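Local coordinates for Non-catalytic protein 1 (Piromyces equi, PDB 1WCU) that serves as a family 29 carbohydrate-binding module that probably binds plant cell-wall polysaccharides and has no catalytic activity of its own, at residues 33-38 / 128-133; 64-69 / 132-137; 75-80 / 87-92. All coordinates share one frame; numbering follows the deposited sequence.

Contact 1. Residues 33-38 / 128-133; sequences DNSLVL and PIYMRY
Val-37 and Tyr-130 stand side by side and point the same way, opposite each other as a non-hydrogen-bonded pair of two antiparallel strands. The two branches of the valine divide the work. With CG1 anti to the backbone N (chi1 -172°), that methyl lies 3.7 Å from Pro-128 CB, while CG2 approaches the tyrosine ring obliquely and stops 3.6 Å from Tyr-130 CD2.

On the other face Leu-36, Leu-38, Ile-129 and Met-131 meet through apolar contacts. Met-131 bends at its thioether (chi3 -88°), which turns the terminal methyl towards the facing strand: Met-131 CE rests 3.7 Å from Leu-36 CD2 and at the same distance from Leu-38 CB, so one methyl spans two leucines. Beyond it, the side chains of Leu-38 and Ile-129 lie alongside each other, with Leu-38 CD2 3.7 Å from Ile-129 CD1. Four backbone hydrogen bonds, two at Leu-36 with Met-131 and two at Leu-38 with Ile-129, fix this register.

Past the last bridge, the Arg-132 side chain reaches across to the turn before Ser-35. The chain is extended from CG to NE, and NE donates to Asn-34 O at 2.9 Å from well above the carbonyl plane (47°). Its NH2 donates to Asp-33 O at 3.0 Å, close to the guanidinium plane. Two carbonyls of the turn are thus gripped by one group.

Strand 62-70 flanks strand 129-137, with Ile-129 on Val-68 and Met-131 on Leu-66. Ile-48 of strand 47-52, in the opposing sheet, packs against Leu-36, Leu-38 and Met-131, whereas Phe-101 touches Tyr-130 and Arg-132 on the other face.

Contact 2. Residues 64-69 / 132-137; sequences IYLQVK and RYIIYS
Gln-67 sets its side-chain amide against the edge of the Tyr-133 ring, at a beta bulge in the antiparallel pairing of two strands of a beta-sandwich. With CG anti to the carbonyl carbon (chi1 -60°) and the chain extended beyond it, the glutamine carries its amide to the ring: Gln-67 CD lies 3.4 Å from Tyr-133 CD2, near the ring plane. The amide and ring planes are turned 64° apart, so the two flat groups meet obliquely rather than stacking. A second edge contact follows: Tyr-65 CD1 lies 3.2 Å from Tyr-133 O, with that oxygen near the plane of the Tyr-65 ring.

Both contacts sit at the bulge. Tyr-65 pairs with Ile-135 and Gln-67 with Arg-132, each through two backbone hydrogen bonds, leaving an extra residue in strand 129-137. Tyr-133 has a positive phi (54°), and its O receives the Leu-66 CA-H, 3.4 Å from CA to O. On the opposite face Leu-66 CB packs 3.9 Å from Ile-134 CG1, and farther along Ile-64 meets the edge of the Tyr-136 ring.

In the second shell, Tyr-65 OH is hydrogen-bonded to Glu-103, with Gln-67 OE1 also near that hydroxyl, and Phe-101 touches Gln-67 and Arg-132. With an alanine at position 67, the edge of Tyr-133 would probably lose its amide neighbour and the bridging water its weak link to this strand. Arg-132 NE and NH2 are engaged by Asn-34 O and Asp-33 O, while its NH1 donates to that water at 3.1 Å; on the glutamine side the link is weak, 3.1 Å from Gln-67 NE2 to the water oxygen.

Contact 3. Residues 75-80 / 87-92; sequences LVKVQG and TEAFNV
The Phe-90 ring turns an edge to the backbone of Val-78, its CD1 lying 3.8 Å from Val-78 O and that oxygen near the ring plane. Farther out the same ring meets Tyr-84 edge-to-face and also packs with Tyr-112. Asn-91 carries the other flat group: its side chain crosses Leu-75 at about a right angle and Lys-77 obliquely. In the conformer described, one of two, ND2 is set against the aliphatic parts of both, so the detail is tentative.

These side chains hang on a beta hairpin. Val-78 and Phe-90 exchange two backbone hydrogen bonds, and Val-92 N donates to Val-76 O at 2.9 Å. On the Phe-90 face, Val-76 CG1 comes 3.8 Å from Val-92 CG2, and Phe-106 of the opposing sheet touches both valines. On the other face Lys-77, extended beyond CG, passes Ala-89, with 3.9 Å from Lys-77 CD to Ala-89 CB. A water donates to Ala-89 O at 3.0 Å and accepts only a weak bond from Lys-77 NZ.

Gln-79 OE1 bonds to Ser-49 OG and its NE2 to Glu-86 O, while Gln-79 CB packs 3.4 Å from Glu-88 O. The valine face is apolar and turned to the other sheet. On the reverse, Lys-77 and Gln-79 lie beside Arg-116, Gln-120, Tyr-45 and Trp-25, a polar and aromatic group consistent with the face that probably meets sugars in this family.

Overall arrangement
Contacts 1 and 2 are two stations along strand 129-137 and share Arg-132 and Tyr-133; their centres lie 10 Å apart. Strands 35-38 and 62-70 flank that strand in one sheet, and a salt bridge, Asp-33 OD2 to Lys-69 NZ at 2.8 Å, ties the two contacts. Contact 3 belongs to the opposing sheet, its centre 15 Å from that of contact 2; the sandwich interior joins contacts 2 and 3, with Ile-64 CD1 3.7 Å from Val-78 CG1. Contact 1 is about 20 Å from contact 3 between centres. The face of contact 3's sheet near Tyr-45 and Trp-25 probably meets the polysaccharide, whereas contacts 1 and 2 belong to the other sheet.

Contact 1. Residues 33-38 / 128-133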
loop_
_atom_site.group_PDB
_atom_site.type_symbol
_atom_site.label_atom_id
_atom_site.label_comp_id
_atom_site.label_asym_id
_atom_site.label_seq_id
_atom_site.Cartn_x
_atom_site.Cartn_y
_atom_site.Cartn_z
ATOM N N ASP A 33 -4.212 -4.497 16.935
ATOM C CA ASP A 33 -2.872 -4.115 17.351
ATOM C C ASP A 33 -2.490 -2.754 16.768
ATOM O O ASP A 33 -1.349 -2.519 16.371
ATOM C CB ASP A 33 -1.889 -5.182 16.890
ATOM C CG ASP A 33 -0.575 -5.187 17.677
ATOM O OD1 ASP A 33 -0.489 -4.584 18.766
ATOM O OD2 ASP A 33 0.423 -5.703 17.132
ATOM N N ASN A 34 -3.471 -1.859 16.743
ATOM C CA ASN A 34 -3.285 -0.481 16.281
ATOM C C ASN A 34 -2.641 -0.382 14.909
ATOM O O ASN A 34 -1.799 0.477 14.656
ATOM C CB ASN A 34 -2.519 0.332 17.326
ATOM C CG ASN A 34 -2.722 1.828 17.167
ATOM O OD1 ASN A 34 -3.790 2.275 16.733
ATOM N ND2 ASN A 34 -1.711 2.603 17.511
ATOM N N SER A 35 -3.070 -1.275 14.023
ATOM C CA SER A 35 -2.607 -1.338 12.650
ATOM C C SER A 35 -3.742 -1.753 11.727
ATOM O O SER A 35 -4.800 -2.190 12.172
ATOM C CB SER A 35 -1.468 -2.335 12.439
ATOM O OG SER A 35 -1.220 -3.181 13.529
ATOM N N LEU A 36 -3.489 -1.598 10.425
ATOM C CA LEU A 36 -4.355 -2.075 9.358
ATOM C C LEU A 36 -3.818 -3.441 9.011
ATOM O O LEU A 36 -2.632 -3.590 8.740
ATOM C CB LEU A 36 -4.283 -1.104 8.165
ATOM C CG LEU A 36 -5.145 -1.367 6.935
ATOM C CD1 LEU A 36 -5.291 -0.070 6.144
ATOM C CD2 LEU A 36 -4.565 -2.445 6.034
ATOM N N VAL A 37 -4.677 -4.442 9.025
ATOM C CA VAL A 37 -4.242 -5.831 8.875
ATOM C C VAL A 37 -4.823 -6.451 7.609
ATOM O O VAL A 37 -6.047 -6.473 7.423
ATOM C CB VAL A 37 -4.691 -6.665 10.067
ATOM C CG1 VAL A 37 -4.068 -8.049 10.001
ATOM C CG2 VAL A 37 -4.301 -5.985 11.368
ATOM N N LEU A 38 -3.937 -6.972 6.762
ATOM C CA LEU A 38 -4.312 -7.860 5.652
ATOM C C LEU A 38 -4.138 -9.289 6.108
ATOM O O LEU A 38 -3.037 -9.675 6.509
ATOM C CB LEU A 38 -3.390 -7.625 4.448
ATOM C CG LEU A 38 -3.302 -8.708 3.353
ATOM C CD1 LEU A 38 -4.670 -8.974 2.742
ATOM C CD2 LEU A 38 -2.270 -8.345 2.296
ATOM N N PRO A 128 -1.365 -12.840 9.296
ATOM C CA PRO A 128 -1.641 -11.405 9.255
ATOM C C PRO A 128 -0.414 -10.559 8.893
ATOM O O PRO A 128 0.717 -10.846 9.311
ATOM C CB PRO A 128 -2.158 -11.095 10.659
ATOM C CG PRO A 128 -1.574 -12.167 11.514
ATOM C CD PRO A 128 -1.582 -13.401 10.642
ATOM N N ILE A 129 -0.672 -9.524 8.093
ATOM C CA ILE A 129 0.308 -8.533 7.676
ATOM C C ILE A 129 -0.156 -7.211 8.276
ATOM O O ILE A 129 -1.200 -6.684 7.868
ATOM C CB ILE A 129 0.390 -8.462 6.132
ATOM C CG1 ILE A 129 0.843 -9.819 5.569
ATOM C CG2 ILE A 129 1.341 -7.349 5.695
ATOM C CD1 ILE A 129 0.483 -10.015 4.131
ATOM N N TYR A 130 0.585 -6.713 9.264
ATOM C CA TYR A 130 0.230 -5.497 9.998
ATOM C C TYR A 130 0.908 -4.283 9.385
ATOM O O TYR A 130 2.113 -4.302 9.109
ATOM C CB TYR A 130 0.658 -5.607 11.480
ATOM C CG TYR A 130 0.059 -6.789 12.217
ATOM C CD1 TYR A 130 0.704 -8.011 12.232
ATOM C CD2 TYR A 130 -1.141 -6.670 12.913
ATOM C CE1 TYR A 130 0.173 -9.100 12.902
ATOM C CE2 TYR A 130 -1.697 -7.758 13.584
ATOM C CZ TYR A 130 -1.026 -8.963 13.586
ATOM O OH TYR A 130 -1.582 -10.060 14.250
ATOM N N MET A 131 0.129 -3.224 9.162
ATOM C CA MET A 131 0.641 -2.045 8.459
ATOM C C MET A 131 0.306 -0.762 9.212
ATOM O O MET A 131 -0.749 -0.653 9.831
ATOM C CB MET A 131 0.053 -1.973 7.040
ATOM C CG MET A 131 0.580 -3.083 6.159
ATOM S SD MET A 131 -0.349 -3.302 4.644
ATOM C CE MET A 131 -1.588 -4.437 5.209
ATOM N N ARG A 132 1.202 0.220 9.107
ATOM C CA ARG A 132 0.961 1.561 9.625
ATOM C C ARG A 132 1.540 2.594 8.670
ATOM O O ARG A 132 2.449 2.292 7.899
ATOM C CB ARG A 132 1.620 1.756 11.003
ATOM C CG ARG A 132 0.962 0.981 12.122
ATOM C CD ARG A 132 1.753 1.099 13.426
ATOM N NE ARG A 132 1.099 0.356 14.500
ATOM C CZ ARG A 132 1.661 0.042 15.665
ATOM N NH1 ARG A 132 2.895 0.429 15.935
ATOM N NH2 ARG A 132 0.993 -0.689 16.540
ATOM N N TYR A 133 1.033 3.818 8.749
ATOM C CA TYR A 133 1.622 4.968 8.050
ATOM C C TYR A 133 1.780 4.717 6.544
ATOM O O TYR A 133 2.863 4.866 5.987
ATOM C CB TYR A 133 2.954 5.408 8.695
ATOM C CG TYR A 133 2.938 5.479 10.208
ATOM C CD1 TYR A 133 2.143 6.382 10.888
ATOM C CD2 TYR A 133 3.711 4.605 10.939
ATOM C CE1 TYR A 133 2.141 6.405 12.322
ATOM C CE2 TYR A 133 3.724 4.614 12.312
ATOM C CZ TYR A 133 2.948 5.499 12.999
ATOM O OH TYR A 133 3.007 5.448 14.383
#

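Contact 2. Residues 64-69 / 132-137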
loop_
_atom_site.group_PDB
_atom_site.type_symbol
_atom_site.label_atom_id
_atom_site.label_comp_id
_atom_site.label_asym_id
_atom_site.label_seq_id
_atom_site.Cartn_x
_atom_site.Cartn_y
_atom_site.Cartn_z
ATOM N N ILE A 64 5.715 5.413 -2.726
ATOM C CA ILE A 64 4.830 4.792 -1.752
ATOM C C ILE A 64 5.662 4.410 -0.528
ATOM O O ILE A 64 6.633 3.653 -0.639
ATOM C CB ILE A 64 4.127 3.537 -2.346
ATOM C CG1 ILE A 64 3.179 3.927 -3.492
ATOM C CG2 ILE A 64 3.360 2.765 -1.272
ATOM C CD1 ILE A 64 2.772 2.790 -4.401
ATOM N N TYR A 65 5.260 4.926 0.630
ATOM C CA TYR A 65 5.874 4.635 1.927
ATOM C C TYR A 65 4.870 3.877 2.779
ATOM O O TYR A 65 3.672 4.205 2.780
ATOM C CB TYR A 65 6.264 5.935 2.636
ATOM C CG TYR A 65 6.732 5.763 4.058
ATOM C CD1 TYR A 65 5.829 5.695 5.094
ATOM C CD2 TYR A 65 8.084 5.678 4.366
ATOM C CE1 TYR A 65 6.256 5.542 6.415
ATOM C CE2 TYR A 65 8.515 5.514 5.683
ATOM C CZ TYR A 65 7.598 5.450 6.690
ATOM O OH TYR A 65 8.009 5.284 8.008
ATOM N N LEU A 66 5.342 2.878 3.514
ATOM C CA LEU A 66 4.565 2.291 4.617
ATOM C C LEU A 66 5.480 1.542 5.564
ATOM O O LEU A 66 6.648 1.259 5.227
ATOM C CB LEU A 66 3.450 1.370 4.102
ATOM C CG LEU A 66 3.835 -0.037 3.643
ATOM C CD1 LEU A 66 2.577 -0.888 3.442
ATOM C CD2 LEU A 66 4.641 0.003 2.383
ATOM N N GLN A 67 4.937 1.230 6.731
ATOM C CA GLN A 67 5.587 0.331 7.686
ATOM C C GLN A 67 4.820 -0.991 7.750
ATOM O O GLN A 67 3.583 -1.005 7.752
ATOM C CB GLN A 67 5.668 0.972 9.072
ATOM C CG GLN A 67 6.456 2.271 9.083
ATOM C CD GLN A 67 6.618 2.898 10.451
ATOM O OE1 GLN A 67 7.070 4.052 10.557
ATOM N NE2 GLN A 67 6.228 2.181 11.491
ATOM N N VAL A 68 5.573 -2.088 7.808
ATOM C CA VAL A 68 4.990 -3.433 7.860
ATOM C C VAL A 68 5.631 -4.234 8.991
ATOM O O VAL A 68 6.846 -4.143 9.207
ATOM C CB VAL A 68 5.218 -4.201 6.550
ATOM C CG1 VAL A 68 4.479 -5.540 6.580
ATOM C CG2 VAL A 68 4.757 -3.368 5.366
ATOM N N LYS A 69 4.807 -5.021 9.697
ATOM C CA LYS A 69 5.240 -6.014 10.683
ATOM C C LYS A 69 4.512 -7.287 10.325
ATOM O O LYS A 69 3.289 -7.286 10.219
ATOM C CB LYS A 69 4.864 -5.564 12.102
ATOM C CG LYS A 69 5.146 -6.615 13.165
ATOM C CD LYS A 69 4.785 -6.119 14.556
ATOM C CE LYS A 69 3.326 -6.051 14.793
ATOM N NZ LYS A 69 3.043 -5.659 16.221
ATOM N N ARG A 132 1.202 0.220 9.107
ATOM C CA ARG A 132 0.961 1.561 9.625
ATOM C C ARG A 132 1.540 2.594 8.670
ATOM O O ARG A 132 2.449 2.292 7.899
ATOM C CB ARG A 132 1.620 1.756 11.003
ATOM C CG ARG A 132 0.962 0.981 12.122
ATOM C CD ARG A 132 1.753 1.099 13.426
ATOM N NE ARG A 132 1.099 0.356 14.500
ATOM C CZ ARG A 132 1.661 0.042 15.665
ATOM N NH1 ARG A 132 2.895 0.429 15.935
ATOM N NH2 ARG A 132 0.993 -0.689 16.540
ATOM N N TYR A 133 1.033 3.818 8.749
ATOM C CA TYR A 133 1.622 4.968 8.050
ATOM C C TYR A 133 1.780 4.717 6.544
ATOM O O TYR A 133 2.863 4.866 5.987
ATOM C CB TYR A 133 2.954 5.408 8.695
ATOM C CG TYR A 133 2.938 5.479 10.208
ATOM C CD1 TYR A 133 2.143 6.382 10.888
ATOM C CD2 TYR A 133 3.711 4.605 10.939
ATOM C CE1 TYR A 133 2.141 6.405 12.322
ATOM C CE2 TYR A 133 3.724 4.614 12.312
ATOM C CZ TYR A 133 2.948 5.499 12.999
ATOM O OH TYR A 133 3.007 5.448 14.383
ATOM N N ILE A 134 0.677 4.362 5.908
ATOM C CA ILE A 134 0.629 4.193 4.468
ATOM C C ILE A 134 0.456 5.578 3.855
ATOM O O ILE A 134 -0.579 6.222 4.036
ATOM C CB ILE A 134 -0.525 3.267 4.029
ATOM C CG1 ILE A 134 -0.390 1.894 4.707
ATOM C CG2 ILE A 134 -0.504 3.134 2.503
ATOM C CD1 ILE A 134 -1.591 0.985 4.467
ATOM N N ILE A 135 1.482 6.040 3.148
ATOM C CA ILE A 135 1.545 7.421 2.662
ATOM C C ILE A 135 2.081 7.431 1.240
ATOM O O ILE A 135 3.122 6.849 0.964
ATOM C CB ILE A 135 2.481 8.312 3.540
ATOM C CG1 ILE A 135 2.008 8.336 4.999
ATOM C CG2 ILE A 135 2.578 9.733 2.968
ATOM C CD1 ILE A 135 3.032 8.875 5.969
ATOM N N TYR A 136 1.385 8.105 0.338
ATOM C CA TYR A 136 1.867 8.353 -1.019
ATOM C C TYR A 136 2.379 9.787 -1.156
ATOM O O TYR A 136 1.751 10.717 -0.678
ATOM C CB TYR A 136 0.728 8.138 -2.030
ATOM C CG TYR A 136 1.104 8.645 -3.410
ATOM C CD1 TYR A 136 1.960 7.909 -4.237
ATOM C CD2 TYR A 136 0.667 9.876 -3.872
ATOM C CE1 TYR A 136 2.354 8.374 -5.470
ATOM C CE2 TYR A 136 1.055 10.356 -5.137
ATOM C CZ TYR A 136 1.896 9.610 -5.921
ATOM O OH TYR A 136 2.293 10.084 -7.160
ATOM N N SER A 137 3.504 9.949 -1.836
ATOM C CA SER A 137 4.067 11.253 -2.156
ATOM C C SER A 137 4.223 11.379 -3.662
ATOM O O SER A 137 4.672 10.448 -4.329
ATOM C CB SER A 137 5.442 11.392 -1.514
ATOM O OG SER A 137 6.054 12.615 -1.900
HETATM O O HOH W 1 5.021 2.070 14.308
#

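Contact 3. Residues 75-80 / 87-92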
loop_
_atom_site.group_PDB
_atom_site.type_symbol
_atom_site.label_atom_id
_atom_site.label_comp_id
_atom_site.label_asym_id
_atom_site.label_seq_id
_atom_site.Cartn_x
_atom_site.Cartn_y
_atom_site.Cartn_z
ATOM N N LEU A 75 4.336 -8.736 -1.925
ATOM C CA LEU A 75 4.540 -7.730 -2.953
ATOM C C LEU A 75 3.693 -6.497 -2.719
ATOM O O LEU A 75 2.597 -6.565 -2.156
ATOM C CB LEU A 75 4.183 -8.313 -4.318
ATOM C CG LEU A 75 5.112 -9.440 -4.805
ATOM C CD1 LEU A 75 4.653 -10.081 -6.083
ATOM C CD2 LEU A 75 6.520 -8.946 -4.993
ATOM N N VAL A 76 4.237 -5.354 -3.118
ATOM C CA VAL A 76 3.502 -4.090 -3.225
ATOM C C VAL A 76 3.424 -3.723 -4.712
ATOM O O VAL A 76 4.406 -3.820 -5.456
ATOM C CB VAL A 76 4.170 -2.985 -2.391
ATOM C CG1 VAL A 76 3.387 -1.684 -2.465
ATOM C CG2 VAL A 76 4.278 -3.433 -0.937
ATOM N N LYS A 77 2.223 -3.354 -5.146
ATOM C CA LYS A 77 1.955 -3.089 -6.551
ATOM C C LYS A 77 1.066 -1.856 -6.676
ATOM O O LYS A 77 0.499 -1.384 -5.696
ATOM C CB LYS A 77 1.224 -4.270 -7.194
ATOM C CG LYS A 77 1.862 -5.642 -6.992
ATOM C CD LYS A 77 1.003 -6.714 -7.606
ATOM C CE LYS A 77 1.556 -8.123 -7.480
ATOM N NZ LYS A 77 0.926 -8.944 -8.527
ATOM N N VAL A 78 0.914 -1.379 -7.902
ATOM C CA VAL A 78 -0.122 -0.403 -8.246
ATOM C C VAL A 78 -1.042 -0.981 -9.325
ATOM O O VAL A 78 -0.634 -1.849 -10.097
ATOM C CB VAL A 78 0.466 0.978 -8.706
ATOM C CG1 VAL A 78 1.286 1.595 -7.584
ATOM C CG2 VAL A 78 1.277 0.850 -9.963
ATOM N N GLN A 79 -2.298 -0.538 -9.329
ATOM C CA GLN A 79 -3.218 -0.847 -10.409
ATOM C C GLN A 79 -4.097 0.382 -10.682
ATOM O O GLN A 79 -3.852 1.469 -10.151
ATOM C CB GLN A 79 -4.050 -2.118 -10.122
ATOM C CG GLN A 79 -5.067 -1.926 -9.011
ATOM C CD GLN A 79 -5.991 -3.096 -8.747
ATOM O OE1 GLN A 79 -6.325 -3.363 -7.595
ATOM N NE2 GLN A 79 -6.476 -3.753 -9.808
ATOM N N GLY A 80 -5.091 0.247 -11.548
ATOM C CA GLY A 80 -5.858 1.402 -12.007
ATOM C C GLY A 80 -4.956 2.392 -12.725
ATOM O O GLY A 80 -5.107 3.611 -12.577
ATOM N N THR A 87 -7.587 -3.819 -13.942
ATOM C CA THR A 87 -7.161 -5.052 -13.263
ATOM C C THR A 87 -5.672 -5.346 -13.401
ATOM O O THR A 87 -5.120 -6.123 -12.617
ATOM C CB THR A 87 -7.920 -6.268 -13.791
ATOM O OG1 THR A 87 -7.782 -6.324 -15.222
ATOM C CG2 THR A 87 -9.390 -6.156 -13.449
ATOM N N GLU A 88 -4.994 -4.782 -14.398
ATOM C CA GLU A 88 -3.571 -5.083 -14.562
ATOM C C GLU A 88 -2.765 -4.410 -13.454
ATOM O O GLU A 88 -2.932 -3.224 -13.174
ATOM C CB GLU A 88 -3.053 -4.704 -15.970
ATOM C CG GLU A 88 -1.638 -5.233 -16.233
ATOM C CD GLU A 88 -1.236 -5.278 -17.685
ATOM O OE1 GLU A 88 -2.029 -4.841 -18.544
ATOM O OE2 GLU A 88 -0.114 -5.781 -17.951
ATOM N N ALA A 89 -1.912 -5.193 -12.793
ATOM C CA ALA A 89 -1.117 -4.697 -11.673
ATOM C C ALA A 89 0.373 -4.691 -12.011
ATOM O O ALA A 89 0.864 -5.506 -12.828
ATOM C CB ALA A 89 -1.366 -5.519 -10.431
ATOM N N PHE A 90 1.088 -3.744 -11.414
ATOM C CA PHE A 90 2.506 -3.531 -11.681
ATOM C C PHE A 90 3.286 -3.529 -10.385
ATOM O O PHE A 90 2.990 -2.736 -9.491
ATOM C CB PHE A 90 2.698 -2.207 -12.437
ATOM C CG PHE A 90 1.917 -2.149 -13.711
ATOM C CD1 PHE A 90 0.588 -1.769 -13.716
ATOM C CD2 PHE A 90 2.496 -2.546 -14.906
ATOM C CE1 PHE A 90 -0.147 -1.768 -14.889
ATOM C CE2 PHE A 90 1.749 -2.541 -16.079
ATOM C CZ PHE A 90 0.443 -2.144 -16.052
ATOM N N ASN A 91 4.289 -4.398 -10.291
ATOM C CA ASN A 91 5.044 -4.545 -9.067
ATOM C C ASN A 91 5.931 -3.327 -8.860
ATOM O O ASN A 91 6.625 -2.906 -9.792
ATOM C CB ASN A 91 5.934 -5.807 -9.076
ATOM C CG ASN A 91 5.259 -7.031 -8.392
ATOM O OD1 ASN A 91 5.078 -8.116 -8.991
ATOM N ND2 ASN A 91 4.956 -6.875 -7.105
ATOM N N VAL A 92 5.932 -2.790 -7.643
ATOM C CA VAL A 92 6.823 -1.692 -7.266
ATOM C C VAL A 92 7.802 -2.058 -6.156
ATOM O O VAL A 92 8.773 -1.337 -5.925
ATOM C CB VAL A 92 6.063 -0.388 -6.893
ATOM C CG1 VAL A 92 5.246 0.101 -8.077
ATOM C CG2 VAL A 92 5.209 -0.549 -5.647
HETATM O O HOH W 2 2.141 -7.847 -11.456
#